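Local coordinates for ribulose-bisphosphate carboxylase (PDB 4NAS), which belongs to the RuBisCO large-chain family, pairing an N-terminal alpha+beta domain with a TIM-barrel domain, and binds calcium in this model, at residues T90-L95 / Y248-A252; L110-M115 / I286-Q290; D191-A195 / L231-A236. All blocks are in the same frame, centred on the assembly; numbering follows the deposited sequence.

Contact 1: residues T90-L95 / Y248-A252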
loop_
_atom_site.group_PDB
_atom_site.type_symbol
_atom_site.label_atom_id
_atom_site.label_comp_id
_atom_site.label_asym_id
_atom_site.label_seq_id
_atom_site.Cartn_x
_atom_site.Cartn_y
_atom_site.Cartn_z
ATOM N N THR B 90 8.712 -9.687 -8.187
ATOM C CA THR B 90 8.225 -9.082 -6.941
ATOM C C THR B 90 6.899 -8.368 -7.121
ATOM O O THR B 90 6.536 -7.948 -8.224
ATOM C CB THR B 90 9.216 -8.059 -6.381
ATOM O OG1 THR B 90 9.457 -7.051 -7.377
ATOM C CG2 THR B 90 10.530 -8.755 -5.967
ATOM N N PHE B 91 6.169 -8.210 -6.022
ATOM C CA PHE B 91 4.927 -7.448 -6.089
ATOM C C PHE B 91 5.197 -5.990 -6.482
ATOM O O PHE B 91 4.397 -5.381 -7.208
ATOM C CB PHE B 91 4.183 -7.509 -4.763
ATOM C CG PHE B 91 3.652 -8.865 -4.453
ATOM C CD1 PHE B 91 2.418 -9.262 -4.942
ATOM C CD2 PHE B 91 4.409 -9.767 -3.712
ATOM C CE1 PHE B 91 1.925 -10.528 -4.664
ATOM C CE2 PHE B 91 3.921 -11.033 -3.430
ATOM C CZ PHE B 91 2.677 -11.411 -3.905
ATOM N N ALA B 92 6.316 -5.434 -6.027
ATOM C CA ALA B 92 6.671 -4.068 -6.439
ATOM C C ALA B 92 6.724 -3.925 -7.959
ATOM O O ALA B 92 6.195 -2.967 -8.521
ATOM C CB ALA B 92 7.991 -3.635 -5.832
ATOM N N SER B 93 7.399 -4.854 -8.621
ATOM C CA SER B 93 7.582 -4.741 -10.067
ATOM C C SER B 93 6.223 -4.869 -10.740
ATOM O O SER B 93 5.891 -4.110 -11.639
ATOM C CB SER B 93 8.499 -5.833 -10.588
ATOM O OG SER B 93 7.854 -7.086 -10.450
ATOM N N LEU B 94 5.428 -5.815 -10.256
ATOM C CA LEU B 94 4.112 -6.060 -10.791
ATOM C C LEU B 94 3.206 -4.827 -10.654
ATOM O O LEU B 94 2.637 -4.342 -11.638
ATOM C CB LEU B 94 3.492 -7.274 -10.092
ATOM C CG LEU B 94 2.044 -7.533 -10.505
ATOM C CD1 LEU B 94 1.976 -7.816 -12.030
ATOM C CD2 LEU B 94 1.405 -8.670 -9.688
ATOM N N LEU B 95 3.077 -4.321 -9.430
ATOM C CA LEU B 95 2.181 -3.182 -9.156
ATOM C C LEU B 95 2.610 -1.868 -9.835
ATOM O O LEU B 95 1.783 -1.115 -10.386
ATOM C CB LEU B 95 2.011 -3.008 -7.624
ATOM C CG LEU B 95 1.194 -4.181 -7.056
ATOM C CD1 LEU B 95 0.925 -4.092 -5.531
ATOM C CD2 LEU B 95 -0.139 -4.290 -7.792
ATOM N N TYR B 248 3.098 -6.363 0.230
ATOM C CA TYR B 248 3.023 -7.780 -0.130
ATOM C C TYR B 248 4.385 -8.467 -0.193
ATOM O O TYR B 248 4.505 -9.666 0.117
ATOM C CB TYR B 248 2.250 -8.007 -1.444
ATOM C CG TYR B 248 0.782 -7.644 -1.415
ATOM C CD1 TYR B 248 -0.186 -8.582 -1.039
ATOM C CD2 TYR B 248 0.354 -6.385 -1.799
ATOM C CE1 TYR B 248 -1.527 -8.261 -1.013
ATOM C CE2 TYR B 248 -0.997 -6.049 -1.773
ATOM C CZ TYR B 248 -1.931 -6.996 -1.396
ATOM O OH TYR B 248 -3.269 -6.665 -1.378
ATOM N N ASP B 249 5.401 -7.727 -0.627
ATOM C CA ASP B 249 6.747 -8.290 -0.718
ATOM C C ASP B 249 7.307 -8.616 0.646
ATOM O O ASP B 249 8.067 -9.574 0.769
ATOM C CB ASP B 249 7.703 -7.360 -1.453
ATOM C CG ASP B 249 7.492 -7.382 -2.947
ATOM O OD1 ASP B 249 7.377 -8.492 -3.515
ATOM O OD2 ASP B 249 7.400 -6.289 -3.543
ATOM N N VAL B 250 6.965 -7.793 1.643
ATOM C CA VAL B 250 7.359 -8.041 3.018
ATOM C C VAL B 250 6.810 -9.383 3.464
ATOM O O VAL B 250 7.562 -10.233 3.963
ATOM C CB VAL B 250 6.826 -6.961 3.999
ATOM C CG1 VAL B 250 6.837 -7.497 5.416
ATOM C CG2 VAL B 250 7.664 -5.711 3.945
ATOM N N VAL B 251 5.499 -9.568 3.289
ATOM C CA VAL B 251 4.841 -10.834 3.621
ATOM C C VAL B 251 5.355 -12.016 2.803
ATOM O O VAL B 251 5.467 -13.132 3.326
ATOM C CB VAL B 251 3.285 -10.704 3.516
ATOM C CG1 VAL B 251 2.594 -12.002 3.907
ATOM C CG2 VAL B 251 2.824 -9.572 4.429
ATOM N N ALA B 252 5.695 -11.776 1.533
ATOM C CA ALA B 252 6.245 -12.836 0.671
ATOM C C ALA B 252 7.494 -13.487 1.249
ATOM O O ALA B 252 7.654 -14.720 1.187
ATOM C CB ALA B 252 6.541 -12.307 -0.745
#

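Contact 2: residues L110-M115 / I286-Q290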
loop_
_atom_site.group_PDB
_atom_site.type_symbol
_atom_site.label_atom_id
_atom_site.label_comp_id
_atom_site.label_asym_id
_atom_site.label_seq_id
_atom_site.Cartn_x
_atom_site.Cartn_y
_atom_site.Cartn_z
ATOM N N LEU B 110 -8.166 -0.780 -11.649
ATOM C CA LEU B 110 -7.686 -2.099 -12.068
ATOM C C LEU B 110 -8.662 -3.209 -11.652
ATOM O O LEU B 110 -8.905 -3.426 -10.445
ATOM C CB LEU B 110 -6.285 -2.348 -11.488
ATOM C CG LEU B 110 -5.654 -3.717 -11.764
ATOM C CD1 LEU B 110 -5.398 -3.919 -13.261
ATOM C CD2 LEU B 110 -4.341 -3.793 -10.983
ATOM N N GLU B 111 -9.202 -3.904 -12.653
ATOM C CA GLU B 111 -10.326 -4.828 -12.498
ATOM C C GLU B 111 -9.897 -6.283 -12.550
ATOM O O GLU B 111 -10.512 -7.155 -11.927
ATOM C CB GLU B 111 -11.328 -4.618 -13.642
ATOM C CG GLU B 111 -12.038 -3.271 -13.646
ATOM C CD GLU B 111 -13.186 -3.225 -12.663
ATOM O OE1 GLU B 111 -14.352 -3.292 -13.109
ATOM O OE2 GLU B 111 -12.920 -3.137 -11.446
ATOM N N ARG B 112 -8.870 -6.557 -13.339
ATOM C CA ARG B 112 -8.457 -7.934 -13.561
ATOM C C ARG B 112 -6.974 -8.027 -13.899
ATOM O O ARG B 112 -6.413 -7.169 -14.614
ATOM C CB ARG B 112 -9.297 -8.589 -14.666
ATOM C CG ARG B 112 -8.978 -10.081 -14.870
ATOM C CD ARG B 112 -9.749 -10.718 -16.032
ATOM N NE ARG B 112 -9.565 -12.171 -16.034
ATOM C CZ ARG B 112 -10.066 -12.994 -16.948
ATOM N NH1 ARG B 112 -10.769 -12.512 -17.956
ATOM N NH2 ARG B 112 -9.851 -14.302 -16.858
ATOM N N LEU B 113 -6.339 -9.059 -13.351
ATOM C CA LEU B 113 -4.974 -9.415 -13.724
ATOM C C LEU B 113 -4.931 -10.858 -14.172
ATOM O O LEU B 113 -5.203 -11.782 -13.392
ATOM C CB LEU B 113 -4.021 -9.229 -12.549
ATOM C CG LEU B 113 -3.679 -7.792 -12.173
ATOM C CD1 LEU B 113 -2.833 -7.811 -10.888
ATOM C CD2 LEU B 113 -2.944 -7.036 -13.286
ATOM N N GLN B 114 -4.615 -11.079 -15.435
ATOM C CA GLN B 114 -4.430 -12.457 -15.874
ATOM C C GLN B 114 -2.940 -12.760 -15.891
ATOM O O GLN B 114 -2.179 -12.163 -16.656
ATOM C CB GLN B 114 -5.075 -12.693 -17.238
ATOM C CG GLN B 114 -6.599 -12.565 -17.191
ATOM C CD GLN B 114 -7.247 -12.618 -18.562
ATOM O OE1 GLN B 114 -7.278 -13.669 -19.203
ATOM N NE2 GLN B 114 -7.779 -11.484 -19.015
HETATM N N MSE B 115 -2.525 -13.695 -15.051
HETATM C CA MSE B 115 -1.098 -13.918 -14.839
HETATM C C MSE B 115 -0.568 -15.217 -15.418
HETATM O O MSE B 115 -1.141 -16.285 -15.203
HETATM C CB MSE B 115 -0.779 -13.784 -13.363
HETATM C CG MSE B 115 -1.079 -12.380 -12.917
HETATM SE SE MSE B 115 -0.408 -12.067 -11.181
HETATM C CE MSE B 115 1.079 -13.309 -11.125
ATOM N N ILE B 286 -8.751 -8.821 -6.120
ATOM C CA ILE B 286 -7.335 -8.840 -6.426
ATOM C C ILE B 286 -6.596 -8.586 -5.115
ATOM O O ILE B 286 -5.703 -9.337 -4.737
ATOM C CB ILE B 286 -6.965 -7.770 -7.491
ATOM C CG1 ILE B 286 -7.617 -8.098 -8.838
ATOM C CG2 ILE B 286 -5.408 -7.590 -7.616
ATOM C CD1 ILE B 286 -7.491 -6.943 -9.869
ATOM N N VAL B 287 -7.020 -7.548 -4.409
ATOM C CA VAL B 287 -6.342 -7.100 -3.179
ATOM C C VAL B 287 -6.402 -8.159 -2.060
ATOM O O VAL B 287 -5.395 -8.474 -1.413
ATOM C CB VAL B 287 -6.965 -5.790 -2.660
ATOM C CG1 VAL B 287 -6.322 -5.366 -1.335
ATOM C CG2 VAL B 287 -6.828 -4.663 -3.699
ATOM N N LEU B 288 -7.586 -8.725 -1.866
ATOM C CA LEU B 288 -7.805 -9.688 -0.782
ATOM C C LEU B 288 -7.777 -11.131 -1.234
ATOM O O LEU B 288 -7.855 -12.042 -0.411
ATOM C CB LEU B 288 -9.148 -9.400 -0.088
ATOM C CG LEU B 288 -9.214 -8.007 0.524
ATOM C CD1 LEU B 288 -10.599 -7.715 1.096
ATOM C CD2 LEU B 288 -8.147 -7.862 1.607
ATOM N N GLY B 289 -7.653 -11.376 -2.536
ATOM C CA GLY B 289 -7.768 -12.749 -2.988
ATOM C C GLY B 289 -6.547 -13.241 -3.730
ATOM O O GLY B 289 -5.726 -14.010 -3.207
ATOM N N GLN B 290 -6.440 -12.773 -4.962
ATOM C CA GLN B 290 -5.344 -13.124 -5.852
ATOM C C GLN B 290 -3.979 -12.827 -5.244
ATOM O O GLN B 290 -3.123 -13.702 -5.170
ATOM C CB GLN B 290 -5.510 -12.354 -7.165
ATOM C CG GLN B 290 -4.549 -12.779 -8.289
ATOM C CD GLN B 290 -4.958 -12.177 -9.628
ATOM O OE1 GLN B 290 -5.510 -11.080 -9.681
ATOM N NE2 GLN B 290 -4.673 -12.886 -10.715
HETATM O O HOH W 1 -7.703 -10.861 -11.462
#

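Contact 3: residues D191-A195 / L231-A236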
loop_
_atom_site.group_PDB
_atom_site.type_symbol
_atom_site.label_atom_id
_atom_site.label_comp_id
_atom_site.label_asym_id
_atom_site.label_seq_id
_atom_site.Cartn_x
_atom_site.Cartn_y
_atom_site.Cartn_z
ATOM N N ASP B 191 5.880 -13.132 25.108
ATOM C CA ASP B 191 5.333 -13.528 26.408
ATOM C C ASP B 191 3.886 -14.024 26.290
ATOM O O ASP B 191 3.455 -14.907 27.046
ATOM C CB ASP B 191 5.417 -12.382 27.421
ATOM C CG ASP B 191 6.831 -12.169 27.953
ATOM O OD1 ASP B 191 7.695 -13.058 27.762
ATOM O OD2 ASP B 191 7.072 -11.111 28.574
ATOM N N ARG B 192 3.133 -13.448 25.354
ATOM C CA ARG B 192 1.772 -13.910 25.087
ATOM C C ARG B 192 1.763 -15.311 24.506
ATOM O O ARG B 192 0.949 -16.146 24.905
ATOM C CB ARG B 192 1.008 -12.939 24.173
ATOM C CG ARG B 192 0.892 -11.549 24.764
ATOM C CD ARG B 192 -0.242 -10.750 24.140
ATOM N NE ARG B 192 -0.122 -10.648 22.689
ATOM C CZ ARG B 192 0.547 -9.690 22.051
ATOM N NH1 ARG B 192 1.205 -8.766 22.737
ATOM N NH2 ARG B 192 0.564 -9.668 20.721
ATOM N N VAL B 193 2.665 -15.587 23.572
ATOM C CA VAL B 193 2.691 -16.915 22.966
ATOM C C VAL B 193 2.989 -17.963 24.049
ATOM O O VAL B 193 2.279 -18.964 24.164
ATOM C CB VAL B 193 3.709 -17.016 21.804
ATOM C CG1 VAL B 193 3.883 -18.467 21.367
ATOM C CG2 VAL B 193 3.274 -16.120 20.607
ATOM N N ARG B 194 4.018 -17.709 24.853
ATOM C CA ARG B 194 4.405 -18.636 25.921
ATOM C C ARG B 194 3.253 -18.908 26.873
ATOM O O ARG B 194 2.950 -20.057 27.179
ATOM C CB ARG B 194 5.576 -18.083 26.726
ATOM C CG ARG B 194 6.923 -18.128 26.028
ATOM C CD ARG B 194 8.068 -18.056 27.045
ATOM N NE ARG B 194 9.344 -17.739 26.406
ATOM C CZ ARG B 194 9.742 -16.504 26.106
ATOM N NH1 ARG B 194 8.970 -15.463 26.391
ATOM N NH2 ARG B 194 10.915 -16.306 25.522
ATOM N N ALA B 195 2.608 -17.835 27.325
ATOM C CA ALA B 195 1.588 -17.906 28.368
ATOM C C ALA B 195 0.293 -18.568 27.904
ATOM O O ALA B 195 -0.271 -19.402 28.623
ATOM C CB ALA B 195 1.300 -16.518 28.921
ATOM N N LEU B 231 8.611 -16.415 17.098
ATOM C CA LEU B 231 7.227 -16.637 17.498
ATOM C C LEU B 231 6.783 -18.040 17.129
ATOM O O LEU B 231 6.060 -18.686 17.889
ATOM C CB LEU B 231 6.275 -15.569 16.904
ATOM C CG LEU B 231 6.497 -14.143 17.423
ATOM C CD1 LEU B 231 5.612 -13.105 16.744
ATOM C CD2 LEU B 231 6.319 -14.079 18.941
ATOM N N ALA B 232 7.240 -18.517 15.977
ATOM C CA ALA B 232 6.998 -19.904 15.557
ATOM C C ALA B 232 7.654 -20.882 16.531
ATOM O O ALA B 232 7.014 -21.807 17.035
ATOM C CB ALA B 232 7.545 -20.131 14.154
ATOM N N GLU B 233 8.938 -20.664 16.780
ATOM C CA GLU B 233 9.714 -21.486 17.711
ATOM C C GLU B 233 9.078 -21.550 19.103
ATOM O O GLU B 233 9.179 -22.556 19.793
ATOM C CB GLU B 233 11.148 -20.952 17.792
ATOM C CG GLU B 233 11.944 -21.144 16.497
ATOM C CD GLU B 233 13.180 -20.253 16.400
ATOM O OE1 GLU B 233 13.909 -20.350 15.388
ATOM O OE2 GLU B 233 13.419 -19.449 17.327
ATOM N N LEU B 234 8.403 -20.473 19.497
ATOM C CA LEU B 234 7.761 -20.394 20.808
ATOM C C LEU B 234 6.395 -21.061 20.842
ATOM O O LEU B 234 5.782 -21.185 21.909
ATOM C CB LEU B 234 7.642 -18.933 21.254
ATOM C CG LEU B 234 8.896 -18.383 21.930
ATOM C CD1 LEU B 234 8.815 -16.868 22.040
ATOM C CD2 LEU B 234 9.084 -19.037 23.298
ATOM N N GLY B 235 5.900 -21.477 19.681
ATOM C CA GLY B 235 4.680 -22.266 19.654
ATOM C C GLY B 235 3.416 -21.544 19.224
ATOM O O GLY B 235 2.316 -22.034 19.464
ATOM N N ALA B 236 3.567 -20.391 18.579
ATOM C CA ALA B 236 2.431 -19.692 17.990
ATOM C C ALA B 236 1.669 -20.616 17.029
ATOM O O ALA B 236 2.284 -21.364 16.272
ATOM C CB ALA B 236 2.924 -18.429 17.236
#

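Contact 1: residues T90-L95 / Y248-A252
The ring of Phe91 is overlapped on one face by Tyr248 CB, a CH-pi contact 3.6 Å from the ring centroid and 18° off the normal. Tyr248 CG stands beside the backbone N, anti to the carbonyl carbon (chi1 -65°), which swings the ring off obliquely and leaves CB over Phe91; the hydroxyl bonds to the carbonyl of Val287. At the edge of the Phe91 ring lies Ala252 CB, 4.0 Å from Phe91 CE2. Asp249 supplies the polar half. Its carboxylate grips two consecutive backbone amides: Phe91 N reaches Asp249 OD1 at 2.8 Å on the syn side, somewhat out of the carboxylate plane, and Ala92 N uses the syn lone pair of Asp249 OD2, also at 2.8 Å. Two bonds through two oxygens fix the rotation of this buried carboxylate. They also put negative charge at the first turn of helix 91-99, probably favourable to its dipole. Thr90 N-caps the helix, OG1 accepting from Ser93 N while bonding to Asn88. The segments run nearly antiparallel, at 151°, joining the N-terminal domain to the barrel domain; helix 284-295 packs against Phe91 and Tyr248, and Tyr246 of the second subunit on Ala92.

Contact 2: residues L110-M115 / I286-Q290
Gln290 reaches out with CG turned anti to its own N (chi1 -171°) and an extended chain beyond, bringing its amide to Leu113, while Ile286 keeps CG1 beside the backbone N (chi1 -66°) and sends CD1 to the strand backbone. Gln290 NE2 donates to Leu113 O at 2.9 Å, almost straight at 175°; the oxygen lies in the plane of the Gln290 amide, whereas the donor is tilted from the carbonyl plane of Leu113. A water ties in the amide's other end, accepting from Leu113 N at 2.9 Å and probably donating to Gln290 OE1 at 2.8 Å. One glutamine thus serves the C=O of a strand residue directly and its N-H through the water. The strand belongs to the mixed sheet of the N-terminal domain, which strand 281-282 extends alongside 108-114, Leu110 bonding to Gly281 and Ala283; a classic beta bulge interrupts it where Glu111 and Arg112 both face Thr16. From helix 284-295, Ile286 CD1 rests 3.7 Å from Glu111 O and 4.2 Å from Leu110 CG. Ile286 CG2 meets Leu113 CD1 at 4.2 Å, the side chains crossing at about a right angle. Leu110 and Leu113 also pack on Val98 of helix 91-99.

Contact 3: residues D191-A195 / L231-A236
One face of the Arg194 guanidinium is covered by Leu234, whose CD1 stands 4.1 Å above the plane, offset toward the rim. The other methyl comes closer to the start of the group, with Leu234 CD2 3.4 Å from Arg194 NE, and it also touches the aliphatic part of the arginine at CG. Extended from CG to NE, the arginine chain lays its methylenes and guanidinium along the two leucine methyls. The guanidinium is held from within its own helix by a salt bridge from Arg194 NH1 to Asp191 OD1, 3.0 Å long and one turn back.

Val193 carries the buried half and splits its two methyls between different partners. Its CG1, anti to the backbone N (chi1 170°), reaches the turn that ends the opposing helix: Val193 CG1 is 3.4 Å from Leu234 O, equally near Ala236 N, and against Leu234 CB. The CG2 branch meets side chains instead, with Val193 CG2 4.0 Å from Leu231 CD2 and 4.1 Å from Ala236 CB. The turn it packs on is a Schellman motif, in which Gly235 takes a positive phi of 104° while Gly235 N bonds to Ala232 O and Ala236 N to Leu231 O.

No hydrogen bond crosses between the segments. This is a helix packed on the C-terminal turn of its neighbour within the TIM-barrel domain: helix 189-207 lies beside the C-terminal end of helix 221-233, and Val193, Leu231 and Ala236 all rest on Val215 of barrel strand 214-216 beneath them.

Overall arrangement
Contacts 1 and 2 form one continuous interface between the N-terminal and barrel domains. Their centres are 13 Å apart, and they touch through Tyr248 and Val287 and through Leu94 and Met115. On the N-terminal side, helix 91-99 and strand 108-114 are consecutive elements; on the barrel side come helices 248-256 and 284-295. Both N-terminal segments precede both barrel segments in the same order, so the two contacts cross in sequence. Contact 3 falls between their halves in sequence but lies wholly within the barrel domain, its centre about 28 Å from that of contact 1 and 34 Å from that of contact 2. It packs helix 189-207 on the turn that ends helix 221-233, whereas contacts 1 and 2 join the domains.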